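SH3 domain-containing protein (Dictyostelium discoideum, PDB 4NQI) drives membrane remodelling through its inverse-BAR (I-BAR) domain, the part present here, in osmoregulation, phagocytosis and cytokinesis, and probably binds phosphatidylinositol lipids. Local coordinates at residues B[51-56]-B[91-96]; B[40-45]-B[102-107]; B[79-84]-B[218-223]. One frame throughout, in Å; residues are numbered along the deposited sequence.

Interaction 1. Residues B[51-56]-B[91-96]; sequences ALSQAG and RRDDVA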
# COMPACT_ATOMS: atom_id res chain seq x y z
N ALA B 51 7.85 -7.81 1.68
CA ALA B 51 7.60 -8.97 0.83
C ALA B 51 6.85 -8.55 -0.43
O ALA B 51 7.20 -8.96 -1.54
CB ALA B 51 6.82 -10.02 1.59
N LEU B 52 5.80 -7.76 -0.24
CA LEU B 52 5.03 -7.21 -1.36
C LEU B 52 5.92 -6.33 -2.24
O LEU B 52 5.77 -6.33 -3.46
CB LEU B 52 3.84 -6.41 -0.84
CG LEU B 52 2.94 -5.76 -1.90
CD1 LEU B 52 2.35 -6.82 -2.82
CD2 LEU B 52 1.83 -4.93 -1.26
N SER B 53 6.83 -5.59 -1.62
CA SER B 53 7.76 -4.73 -2.34
C SER B 53 8.64 -5.55 -3.29
O SER B 53 8.79 -5.20 -4.47
CB SER B 53 8.63 -3.95 -1.36
OG SER B 53 9.63 -3.21 -2.04
N GLN B 54 9.23 -6.62 -2.78
CA GLN B 54 10.10 -7.48 -3.57
C GLN B 54 9.34 -8.22 -4.67
O GLN B 54 9.85 -8.40 -5.78
CB GLN B 54 10.85 -8.47 -2.67
CG GLN B 54 12.08 -7.87 -2.00
CD GLN B 54 13.21 -7.60 -2.98
OE1 GLN B 54 13.29 -8.24 -4.04
NE2 GLN B 54 14.08 -6.66 -2.64
N ALA B 55 8.12 -8.65 -4.37
CA ALA B 55 7.25 -9.26 -5.38
C ALA B 55 6.91 -8.24 -6.46
O ALA B 55 6.70 -8.61 -7.62
CB ALA B 55 5.99 -9.80 -4.74
N GLY B 56 6.84 -6.97 -6.08
CA GLY B 56 6.60 -5.90 -7.04
C GLY B 56 7.76 -5.71 -8.01
O GLY B 56 7.54 -5.44 -9.19
N ARG B 91 9.68 2.64 -3.01
CA ARG B 91 9.19 3.59 -2.02
C ARG B 91 8.30 2.94 -0.96
O ARG B 91 8.22 3.42 0.17
CB ARG B 91 8.45 4.75 -2.69
CG ARG B 91 9.31 5.53 -3.68
CD ARG B 91 8.55 6.72 -4.27
NE ARG B 91 9.11 7.13 -5.56
CZ ARG B 91 9.36 8.39 -5.91
NH1 ARG B 91 9.10 9.38 -5.07
NH2 ARG B 91 9.86 8.65 -7.11
N ARG B 92 7.64 1.84 -1.32
CA ARG B 92 6.87 1.08 -0.35
C ARG B 92 7.82 0.47 0.67
O ARG B 92 7.51 0.42 1.87
CB ARG B 92 6.04 -0.02 -1.01
CG ARG B 92 5.09 -0.72 -0.04
CD ARG B 92 4.55 -2.04 -0.59
NE ARG B 92 4.02 -1.90 -1.94
CZ ARG B 92 2.80 -1.45 -2.21
NH1 ARG B 92 1.97 -1.10 -1.23
NH2 ARG B 92 2.39 -1.36 -3.48
N ASP B 93 8.97 0.01 0.20
CA ASP B 93 10.00 -0.53 1.08
C ASP B 93 10.47 0.53 2.08
O ASP B 93 10.61 0.24 3.27
CB ASP B 93 11.18 -1.06 0.26
CG ASP B 93 12.27 -1.64 1.12
OD1 ASP B 93 12.03 -2.69 1.76
OD2 ASP B 93 13.38 -1.06 1.16
N ASP B 94 10.68 1.75 1.59
CA ASP B 94 11.08 2.86 2.46
C ASP B 94 10.00 3.17 3.50
O ASP B 94 10.31 3.54 4.63
CB ASP B 94 11.37 4.11 1.62
CG ASP B 94 12.61 3.96 0.76
OD1 ASP B 94 13.44 3.07 1.05
OD2 ASP B 94 12.76 4.73 -0.21
N VAL B 95 8.74 3.02 3.10
CA VAL B 95 7.62 3.18 4.03
C VAL B 95 7.70 2.15 5.15
O VAL B 95 7.55 2.48 6.33
CB VAL B 95 6.27 3.07 3.29
CG1 VAL B 95 5.12 2.89 4.28
CG2 VAL B 95 6.04 4.29 2.42
N ALA B 96 7.97 0.89 4.79
CA ALA B 96 8.12 -0.18 5.77
C ALA B 96 9.26 0.12 6.75
O ALA B 96 9.13 -0.11 7.96
CB ALA B 96 8.36 -1.50 5.07
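Leu52 packs a methyl over the guanidinium of Arg92 in this contact between two nearly antiparallel helices, whose short axes run at 167° and approach to 8.9 Å. The methyl CD2 of Leu52 sits over the centre of one face of the Arg92 guanidinium, with Leu52 CD2 3.7 Å from Arg92 CZ. This approach over the face leaves the in-plane N-H groups available to polar partners. The arginine reaches this place by leaving its backbone with CG anti to N (chi1 -173°) and then folding at chi3 (-50°), which turns the planar group against the leucine branch.

A second van der Waals contact lies at the closest backbone pair, Ser53 and Asp93, whose CA atoms are 5.9 Å apart. Ser53 OG rests 3.5 Å from Asp93 CB, touching the methylene and not the carboxylate. The hydroxyl is hydrogen-bonded to the carbonyl of Glu89, while the carboxylate of Asp93 forms a salt bridge with Lys97.

Glu89 also forms a salt bridge with Arg92 NE, and Tyr45 of the second subunit packs against both Leu52 and Arg92, which places the pair at the dimer interface of the I-BAR helical bundle. With an alanine in place of Arg92, Leu52 CD2 is likely to lose the flat group it packs on, and Glu89 this positive partner. No hydrogen bond spans the two segments, so they meet through van der Waals contact of a methyl with a guanidinium face and of a hydroxyl with a methylene, while the charges are settled largely along helix 72-140 itself.

Interaction 2. Residues B[40-45]-B[102-107]; sequences KAANKY and EFITPN
Helix 40-45 and helix 102-107 cross at -143°, with local axes 9.9 Å apart and the CA atoms of Asn43 and Ile104 as the nearest backbone pair at 6.7 Å. They are antiparallel neighbours in the elongated helical bundle of the I-BAR domain. The second helix is irregular here: it opens into a wider pi-type turn at 102-104 and kinks where Pro106, lacking an amide hydrogen, leaves out a bond to the preceding turn.

From this turn Phe103 and Ile104 both reach across to Ala42. The methyl of Ala42 meets the phenyl group at its edge, close to the ring plane, with Ala42 CB 3.9 Å from Phe103 CE2. Its other neighbour is the Ile104 chain, where Ala42 CB and Ile104 CG1 are 4.0 Å apart, so the small methyl touches both large side chains at once. Phe103 continues into an aromatic cluster, edge-to-face with Phe195 and also against Phe191 of helix 152-224, and Ala42 packs in addition on Leu59 of the second subunit. The contact thus links all three long helices to the dimer interface.

Ile104 carries its longer branch beside the backbone N (chi1 -70°) and extends it at chi2 (165°), which lays the terminal methyl on the backbone of the opposite helix: Ile104 CD1 lies 3.6 Å from Asn43 CA.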
# COMPACT_ATOMS: atom_id res chain seq x y z
N LYS B 40 4.33 -6.05 18.01
CA LYS B 40 4.43 -7.34 17.32
C LYS B 40 3.62 -7.33 16.04
O LYS B 40 4.09 -7.78 14.99
CB LYS B 40 3.91 -8.46 18.22
CG LYS B 40 4.76 -8.76 19.45
CD LYS B 40 4.09 -9.83 20.30
N ALA B 41 2.39 -6.84 16.13
CA ALA B 41 1.50 -6.75 14.98
C ALA B 41 2.08 -5.83 13.90
O ALA B 41 2.04 -6.16 12.71
CB ALA B 41 0.13 -6.28 15.41
N ALA B 42 2.61 -4.69 14.33
CA ALA B 42 3.21 -3.74 13.40
C ALA B 42 4.48 -4.31 12.76
O ALA B 42 4.76 -4.04 11.59
CB ALA B 42 3.51 -2.42 14.10
N ASN B 43 5.23 -5.08 13.53
CA ASN B 43 6.46 -5.70 13.03
C ASN B 43 6.19 -6.70 11.90
O ASN B 43 6.93 -6.75 10.92
CB ASN B 43 7.21 -6.38 14.18
CG ASN B 43 8.61 -6.83 13.79
OD1 ASN B 43 9.20 -6.31 12.84
ND2 ASN B 43 9.14 -7.81 14.51
N LYS B 44 5.13 -7.47 12.06
CA LYS B 44 4.68 -8.43 11.05
C LYS B 44 4.18 -7.72 9.79
O LYS B 44 4.48 -8.13 8.67
CB LYS B 44 3.56 -9.29 11.63
CG LYS B 44 2.81 -10.13 10.61
N TYR B 45 3.42 -6.65 10.00
CA TYR B 45 2.89 -5.84 8.91
C TYR B 45 4.03 -5.29 8.06
O TYR B 45 3.98 -5.32 6.83
CB TYR B 45 2.04 -4.69 9.46
CG TYR B 45 1.37 -3.83 8.41
CD1 TYR B 45 0.16 -4.20 7.84
CD2 TYR B 45 1.94 -2.63 8.00
CE1 TYR B 45 -0.45 -3.42 6.89
CE2 TYR B 45 1.33 -1.84 7.05
CZ TYR B 45 0.13 -2.24 6.49
OH TYR B 45 -0.49 -1.46 5.55
N GLU B 102 10.93 4.42 12.94
CA GLU B 102 10.31 5.58 13.58
C GLU B 102 9.21 5.21 14.58
O GLU B 102 8.84 6.03 15.42
CB GLU B 102 9.75 6.54 12.52
CG GLU B 102 10.75 6.96 11.45
CD GLU B 102 11.68 8.06 11.92
OE1 GLU B 102 11.55 8.50 13.08
OE2 GLU B 102 12.55 8.48 11.12
N PHE B 103 8.67 4.00 14.48
CA PHE B 103 7.65 3.54 15.43
C PHE B 103 8.05 2.32 16.25
O PHE B 103 8.18 2.40 17.47
CB PHE B 103 6.31 3.27 14.74
CG PHE B 103 5.29 2.63 15.64
CD1 PHE B 103 4.79 3.33 16.73
CD2 PHE B 103 4.84 1.34 15.41
CE1 PHE B 103 3.85 2.75 17.57
CE2 PHE B 103 3.90 0.76 16.24
CZ PHE B 103 3.41 1.46 17.32
N ILE B 104 8.23 1.19 15.57
CA ILE B 104 8.46 -0.11 16.22
C ILE B 104 9.60 -0.10 17.24
O ILE B 104 9.38 -0.38 18.42
CB ILE B 104 8.68 -1.23 15.18
CG1 ILE B 104 7.37 -1.52 14.44
CG2 ILE B 104 9.21 -2.49 15.84
CD1 ILE B 104 7.55 -2.32 13.17
N THR B 105 10.81 0.21 16.79
CA THR B 105 11.97 0.26 17.69
C THR B 105 11.89 1.36 18.77
O THR B 105 12.17 1.09 19.94
CB THR B 105 13.31 0.34 16.90
OG1 THR B 105 13.32 -0.64 15.86
CG2 THR B 105 14.49 0.10 17.83
N PRO B 106 11.52 2.60 18.39
CA PRO B 106 11.45 3.63 19.43
C PRO B 106 10.33 3.42 20.46
O PRO B 106 10.50 3.82 21.61
CB PRO B 106 11.19 4.92 18.64
CG PRO B 106 11.69 4.63 17.28
CD PRO B 106 11.38 3.19 17.04
N ASN B 107 9.20 2.83 20.07
CA ASN B 107 8.11 2.62 21.02
C ASN B 107 8.34 1.38 21.89
O ASN B 107 7.87 1.32 23.03
CB ASN B 107 6.75 2.54 20.31
CG ASN B 107 5.60 2.92 21.22
OD1 ASN B 107 4.82 2.07 21.65
ND2 ASN B 107 5.49 4.21 21.53

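Interaction 3. Residues B[79-84]-B[218-223]; sequences KKLADA and NTHRDL
Leu81 and His220 form the buried side of this contact, where the leucine branches abut the imidazole. The two side chains meet at about a right angle. Leu81 CD1 comes to the ring edge, 4.1 Å from His220 CE1, and the second methyl is almost as near, with Leu81 CD2 4.2 Å from the same His220 CE1. CD1 lies close to the ring plane and CD2 to one side of it, both beyond the CE1 edge. His220 holds CG beside its backbone N (chi1 -59°), which brings the end of the ring nearer to the other helix than its first bond would suggest. The rotation of the imidazole is probably steadied by the hydrogen bond between His220 ND1 and Asn196 of the second subunit.

The other side is looser and more open to solvent. Lys80 stretches its methylenes past Thr219, and Lys80 CE is 3.9 Å from Thr219 OG1, a van der Waals approach of an aliphatic carbon to a hydroxyl that is itself hydrogen-bonded to the carbonyl of Thr215. The lysine amine does not meet the imidazole, Lys80 NZ lying 6.8 Å from His220 NE2. Even the nearest CA pair, Lys80 and Thr219, is 9.0 Å apart, so it is side chains that bridge the two segments.

Within the all-helical I-BAR domain this contact joins helix 72-140 to the final turns of helix 152-224. Leu81 also packs on Leu63 of helix 15-64 and on Phe195 of the second subunit, while Leu192 of that subunit lies against His220, placing the buried side where helices of both chains converge.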
# COMPACT_ATOMS: atom_id res chain seq x y z
N LYS B 79 7.99 -0.45 -20.93
CA LYS B 79 9.14 0.05 -20.18
C LYS B 79 8.72 1.10 -19.16
O LYS B 79 9.19 1.11 -18.02
CB LYS B 79 10.18 0.66 -21.13
CG LYS B 79 11.38 1.28 -20.43
CD LYS B 79 12.10 0.26 -19.56
CE LYS B 79 13.41 0.81 -19.01
NZ LYS B 79 14.22 -0.25 -18.35
N LYS B 80 7.81 1.97 -19.57
CA LYS B 80 7.34 3.06 -18.73
C LYS B 80 6.51 2.51 -17.57
O LYS B 80 6.59 3.03 -16.45
CB LYS B 80 6.51 4.03 -19.57
CG LYS B 80 6.26 5.37 -18.91
CD LYS B 80 5.61 6.34 -19.87
CE LYS B 80 5.11 7.56 -19.12
NZ LYS B 80 4.31 7.14 -17.94
N LEU B 81 5.73 1.47 -17.83
CA LEU B 81 4.95 0.81 -16.79
C LEU B 81 5.88 0.12 -15.79
O LEU B 81 5.67 0.20 -14.58
CB LEU B 81 3.98 -0.21 -17.41
CG LEU B 81 3.16 -1.07 -16.45
CD1 LEU B 81 2.32 -0.20 -15.54
CD2 LEU B 81 2.27 -2.05 -17.20
N ALA B 82 6.91 -0.54 -16.31
CA ALA B 82 7.90 -1.22 -15.48
C ALA B 82 8.62 -0.25 -14.54
O ALA B 82 8.76 -0.53 -13.34
CB ALA B 82 8.91 -1.96 -16.35
N ASP B 83 9.07 0.87 -15.08
CA ASP B 83 9.78 1.88 -14.29
C ASP B 83 8.90 2.45 -13.17
O ASP B 83 9.38 2.72 -12.07
CB ASP B 83 10.28 3.02 -15.19
CG ASP B 83 11.45 2.61 -16.05
OD1 ASP B 83 12.03 1.52 -15.81
OD2 ASP B 83 11.81 3.37 -16.98
N ALA B 84 7.62 2.65 -13.47
CA ALA B 84 6.68 3.21 -12.51
C ALA B 84 6.47 2.25 -11.33
O ALA B 84 6.56 2.65 -10.17
CB ALA B 84 5.36 3.53 -13.18
N ASN B 218 -2.91 7.33 -19.08
CA ASN B 218 -2.98 8.23 -20.23
C ASN B 218 -2.21 7.68 -21.42
O ASN B 218 -2.70 7.71 -22.55
CB ASN B 218 -2.47 9.62 -19.85
CG ASN B 218 -2.57 10.61 -21.00
OD1 ASN B 218 -3.66 11.05 -21.36
ND2 ASN B 218 -1.42 10.97 -21.57
N THR B 219 -1.00 7.18 -21.17
CA THR B 219 -0.18 6.57 -22.21
C THR B 219 -0.85 5.32 -22.81
O THR B 219 -0.91 5.17 -24.03
CB THR B 219 1.22 6.20 -21.69
OG1 THR B 219 1.95 7.40 -21.37
CG2 THR B 219 2.00 5.41 -22.73
N HIS B 220 -1.35 4.45 -21.94
CA HIS B 220 -1.99 3.21 -22.38
C HIS B 220 -3.25 3.50 -23.19
O HIS B 220 -3.50 2.84 -24.21
CB HIS B 220 -2.35 2.32 -21.19
CG HIS B 220 -1.17 1.92 -20.35
ND1 HIS B 220 -1.30 1.29 -19.13
CD2 HIS B 220 0.16 2.06 -20.57
CE1 HIS B 220 -0.10 1.07 -18.63
NE2 HIS B 220 0.80 1.52 -19.47
N ARG B 221 -4.04 4.46 -22.74
CA ARG B 221 -5.28 4.83 -23.42
C ARG B 221 -5.03 5.25 -24.86
O ARG B 221 -5.75 4.85 -25.77
CB ARG B 221 -6.00 5.96 -22.67
CG ARG B 221 -7.44 6.16 -23.11
CD ARG B 221 -7.97 7.52 -22.71
NE ARG B 221 -7.44 7.99 -21.43
CZ ARG B 221 -7.85 7.57 -20.24
NH1 ARG B 221 -8.80 6.64 -20.16
NH2 ARG B 221 -7.32 8.05 -19.13
N ASP B 222 -3.99 6.06 -25.06
CA ASP B 222 -3.61 6.49 -26.40
C ASP B 222 -3.11 5.29 -27.21
O ASP B 222 -3.37 5.19 -28.41
CB ASP B 222 -2.52 7.57 -26.32
CG ASP B 222 -2.23 8.19 -27.67
OD1 ASP B 222 -3.12 8.87 -28.22
OD2 ASP B 222 -1.10 8.02 -28.18
N LEU B 223 -2.40 4.38 -26.54
CA LEU B 223 -1.91 3.16 -27.17
C LEU B 223 -3.06 2.23 -27.56
O LEU B 223 -3.09 1.70 -28.68
CB LEU B 223 -0.96 2.42 -26.23
CG LEU B 223 0.52 2.80 -26.26
CD1 LEU B 223 1.31 1.98 -25.25
CD2 LEU B 223 1.09 2.59 -27.65

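Overall arrangement
From the N terminus, helix 15-64 supplies first 40-45 and then 51-56. The chain turns back into helix 72-140, which presents 79-84, 91-96 and 102-107 in that order. Interaction 1 closes the shorter hairpin loop and interaction 2 the longer one around it, so the two nest, with centres 16 Å apart along the same pair of antiparallel helices. Interaction 3 opens inside both loops, at 79-84, and closes much later at 218-223 on helix 152-224; it therefore crosses the other two. Together they tie helix 72-140 to helix 15-64 on one hand and to helix 152-224 on the other, and each also touches the second subunit of the dimer.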